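Local atomic coordinates of D-ribulose-5-phosphate 3-epimerase, putative (Plasmodium falciparum, PDB entry 1TQX), a protein that probably catalyses the interconversion of D-ribulose 5-phosphate and D-xylulose 5-phosphate with the help of one bound divalent metal cation. Residues G180-I184 with E185-I189; Y212-D215 with T216-S220. All blocks are in the same frame, centred on the assembly; numbering follows the deposited sequence.

In the fold
Interactions 1 and 2 touch on the outer layer of a TIM barrel, one at the loop after strand 175-179, the other within helix 210-223. Interaction 1 lies where that strand gives way to helix 184-193, beside a sulfate at the predicted substrate site; its bonds come mainly from threonine hydroxyls gripping backbone atoms. Interaction 2, farther from the centre of the chain, adds a salt bridge and apolar packing to ordinary helical bonding. Both are partly buried, and they meet directly: the methyl CE of Met217 reaches Thr187, Ser220 packs on Thr187, and Ile184 meets the Tyr212 ring.

Interaction 1. Residues G180-I184 with E185-I189; sequences GGLNI and ETTEI. With SO4 (sulfate ion), chain C.
Thr186 reaches back from the first turn of helix 184-193 and ties up the loop before it with a single hydroxyl. Its OG1 donates to Gly181 O at 3.0 Å and accepts the backbone N-H of Asn183, with N to OG1 at 2.8 Å. With chi1 at 59°, OG1 sits between the threonine's own N and carbonyl carbon, facing Gly181 O and the N-H of Asn183. Thr187 supplies a second hydroxyl grip. The carbonyl of Asn183, the N-cap residue, receives Thr187 N at 2.9 Å, nearly along the C=O axis, as well as Thr187 OG1 at 2.8 Å, which stands above the carbonyl plane. The first helical turn is thus fastened twice to one acceptor, while the next backbone bond, Glu188 N to Ile184 O, is weak.

The Leu182 methyl CD1 makes van der Waals contact with oxygens, Thr186 O at 3.5 Å and, a little farther, the two threonine hydroxyls.

At the other end of the loop, Gly181 presents its N-H to a sulfate through two weak hydrogen bonds, the shorter being 3.1 Å from N to O3. Gly153 N and Thr202 OG1 also bind this anion, and all three residues are predicted to contact substrate. The sulfate therefore probably marks the place of the substrate phosphate, held at the strand ends as in other phosphate-binding TIM barrels. Gly181 has a positive phi of 76°, a conformation that favours glycine.

Around this turn, Leu182 and Thr187 rest on Ile198 of strand 197-200, and Leu182 O receives a bond from Ser203. Helix 210-223 packs alongside, beside Ile184 and Thr187.

Interaction 2. Residues Y212-D215 with T216-S220; sequences YVID and TMRVS
Val213 and Met217 lie side by side, one turn apart, on helix 210-223, the last helix of the TIM barrel. They belong to its tightly packed face: Val213 CG1 meets the methyl CE of Met217 at 3.7 Å, and the extended methionine chain runs on to Ile8 of strand 7-10 and Ser203. Ile214 joins this face, packing on Ile8 and Ile204. Regular backbone bonds hold the turns beneath them, such as Met217 N to Val213 O at 3.0 Å, while Ser220 OG adds a side-chain bond to Met217 O at 2.6 Å.

On the more exposed side, a charged pair takes the place of apolar packing. Asp215 OD1 forms a short salt bridge with Arg218 NH2, 2.5 Å away, meeting the guanidinium at its edge with the two planar groups 47° apart. A bend at chi3 (44°) brings the arginine's end round to the acid. Its other terminal nitrogen, NH1, forms a salt bridge with Glu33, so the guanidinium links two carboxylates and its rotation is probably limited.

Tyr212, exposed and near the start of the helix, meets Thr216 one turn on. Thr216 N and OG1 reach Tyr212 O from opposite faces of the carbonyl plane, OG1 at 2.8 Å. The same OG1 also sits over one face of the tyrosine ring, displaced toward the rim, 3.3 Å from CE1.

Interaction 1. Residues G180-I184 with E185-I189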
# COMPACT_ATOMS: atom_id res chain seq x y z
N GLY A 180 -0.59 -2.82 7.94
CA GLY A 180 -0.53 -3.90 8.91
C GLY A 180 -0.91 -3.47 10.32
O GLY A 180 -0.11 -2.86 11.03
N GLY A 181 -2.14 -3.77 10.71
CA GLY A 181 -2.60 -3.42 12.04
C GLY A 181 -2.94 -1.96 12.28
O GLY A 181 -2.93 -1.51 13.43
N LEU A 182 -3.24 -1.22 11.22
CA LEU A 182 -3.59 0.19 11.38
C LEU A 182 -5.02 0.37 11.89
O LEU A 182 -5.97 -0.20 11.34
CB LEU A 182 -3.43 0.95 10.05
CG LEU A 182 -2.05 1.54 9.72
CD1 LEU A 182 -1.66 2.55 10.81
CD2 LEU A 182 -1.02 0.43 9.63
N ASN A 183 -5.16 1.16 12.95
CA ASN A 183 -6.47 1.47 13.51
C ASN A 183 -6.40 2.94 13.90
O ASN A 183 -5.42 3.61 13.59
CB ASN A 183 -6.80 0.55 14.70
CG ASN A 183 -5.73 0.55 15.77
OD1 ASN A 183 -5.50 -0.47 16.43
ND2 ASN A 183 -5.08 1.68 15.95
N ILE A 184 -7.42 3.47 14.58
CA ILE A 184 -7.38 4.89 14.92
C ILE A 184 -6.12 5.29 15.69
O ILE A 184 -5.47 6.28 15.35
CB ILE A 184 -8.65 5.31 15.71
CG1 ILE A 184 -9.85 5.33 14.75
CG2 ILE A 184 -8.46 6.69 16.35
CD1 ILE A 184 -11.18 5.65 15.42
N GLU A 185 -5.77 4.52 16.71
CA GLU A 185 -4.60 4.84 17.53
C GLU A 185 -3.26 4.67 16.82
O GLU A 185 -2.37 5.52 16.97
CB GLU A 185 -4.60 4.01 18.81
CG GLU A 185 -3.52 4.46 19.80
CD GLU A 185 -3.52 3.67 21.09
OE1 GLU A 185 -2.75 4.03 22.00
OE2 GLU A 185 -4.27 2.68 21.20
N THR A 186 -3.09 3.59 16.06
CA THR A 186 -1.82 3.37 15.38
C THR A 186 -1.68 4.26 14.14
O THR A 186 -0.58 4.43 13.61
CB THR A 186 -1.59 1.89 15.02
OG1 THR A 186 -2.65 1.42 14.17
CG2 THR A 186 -1.55 1.04 16.29
N THR A 187 -2.79 4.82 13.67
CA THR A 187 -2.73 5.73 12.53
C THR A 187 -2.14 7.04 13.06
O THR A 187 -1.28 7.65 12.42
CB THR A 187 -4.13 6.00 11.93
OG1 THR A 187 -4.59 4.85 11.21
CG2 THR A 187 -4.08 7.19 10.99
N GLU A 188 -2.59 7.46 14.24
CA GLU A 188 -2.08 8.69 14.83
C GLU A 188 -0.59 8.53 15.09
O GLU A 188 0.19 9.44 14.84
CB GLU A 188 -2.80 9.01 16.15
CG GLU A 188 -2.43 10.39 16.71
CD GLU A 188 -3.20 10.77 17.97
OE1 GLU A 188 -3.00 11.90 18.46
OE2 GLU A 188 -3.98 9.94 18.47
N ILE A 189 -0.19 7.37 15.60
CA ILE A 189 1.21 7.10 15.86
C ILE A 189 2.02 7.14 14.56
O ILE A 189 3.09 7.74 14.50
CB ILE A 189 1.41 5.72 16.52
CG1 ILE A 189 0.87 5.75 17.95
CG2 ILE A 189 2.89 5.34 16.50
CD1 ILE A 189 0.92 4.39 18.65
S SO4 C . -4.99 -5.24 8.76
O1 SO4 C . -5.21 -4.14 7.81
O2 SO4 C . -3.67 -5.85 8.51
O3 SO4 C . -5.00 -4.72 10.13
O4 SO4 C . -6.06 -6.25 8.60

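Interaction 2. Residues Y212-D215 with T216-S220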
# COMPACT_ATOMS: atom_id res chain seq x y z
N TYR A 212 -16.81 7.02 10.15
CA TYR A 212 -16.23 7.65 11.34
C TYR A 212 -14.75 7.30 11.43
O TYR A 212 -13.92 8.17 11.66
CB TYR A 212 -16.95 7.17 12.61
CG TYR A 212 -16.17 7.42 13.88
CD1 TYR A 212 -16.02 8.70 14.40
CD2 TYR A 212 -15.55 6.36 14.55
CE1 TYR A 212 -15.28 8.93 15.57
CE2 TYR A 212 -14.81 6.58 15.71
CZ TYR A 212 -14.68 7.86 16.21
OH TYR A 212 -13.92 8.07 17.35
N VAL A 213 -14.43 6.02 11.27
CA VAL A 213 -13.04 5.58 11.34
C VAL A 213 -12.18 6.23 10.26
O VAL A 213 -11.09 6.73 10.54
CB VAL A 213 -12.93 4.04 11.23
CG1 VAL A 213 -11.46 3.63 11.19
CG2 VAL A 213 -13.64 3.38 12.41
N ILE A 214 -12.67 6.22 9.03
CA ILE A 214 -11.95 6.81 7.91
C ILE A 214 -11.68 8.31 8.13
O ILE A 214 -10.55 8.76 7.98
CB ILE A 214 -12.74 6.62 6.58
CG1 ILE A 214 -12.74 5.14 6.19
CG2 ILE A 214 -12.12 7.48 5.46
CD1 ILE A 214 -13.58 4.82 4.97
N ASP A 215 -12.71 9.07 8.48
CA ASP A 215 -12.54 10.50 8.71
C ASP A 215 -11.60 10.79 9.88
O ASP A 215 -10.74 11.67 9.80
CB ASP A 215 -13.89 11.19 8.98
CG ASP A 215 -14.83 11.11 7.79
OD1 ASP A 215 -14.36 10.87 6.67
OD2 ASP A 215 -16.05 11.31 7.99
N THR A 216 -11.76 10.04 10.97
CA THR A 216 -10.92 10.23 12.14
C THR A 216 -9.46 10.01 11.76
O THR A 216 -8.59 10.79 12.15
CB THR A 216 -11.29 9.24 13.27
OG1 THR A 216 -12.63 9.50 13.70
CG2 THR A 216 -10.34 9.38 14.44
N MET A 217 -9.21 8.96 10.99
CA MET A 217 -7.86 8.65 10.55
C MET A 217 -7.28 9.76 9.67
O MET A 217 -6.15 10.18 9.87
CB MET A 217 -7.84 7.34 9.73
CG MET A 217 -8.12 6.06 10.52
SD MET A 217 -8.14 4.61 9.40
CE MET A 217 -7.85 3.26 10.55
N ARG A 218 -8.07 10.24 8.72
CA ARG A 218 -7.58 11.28 7.82
C ARG A 218 -7.22 12.56 8.56
O ARG A 218 -6.16 13.14 8.33
CB ARG A 218 -8.60 11.57 6.72
CG ARG A 218 -8.11 12.51 5.62
CD ARG A 218 -9.08 12.49 4.44
NE ARG A 218 -10.45 12.55 4.94
CZ ARG A 218 -11.42 11.71 4.59
NH1 ARG A 218 -11.19 10.73 3.72
NH2 ARG A 218 -12.62 11.84 5.14
N VAL A 219 -8.11 13.00 9.45
CA VAL A 219 -7.84 14.22 10.20
C VAL A 219 -6.55 14.10 11.00
O VAL A 219 -5.75 15.03 11.04
CB VAL A 219 -9.01 14.57 11.16
CG1 VAL A 219 -8.66 15.81 11.99
CG2 VAL A 219 -10.28 14.82 10.36
N SER A 220 -6.34 12.94 11.63
CA SER A 220 -5.14 12.72 12.43
C SER A 220 -3.87 12.80 11.58
O SER A 220 -2.83 13.24 12.07
CB SER A 220 -5.21 11.37 13.14
OG SER A 220 -5.08 10.30 12.22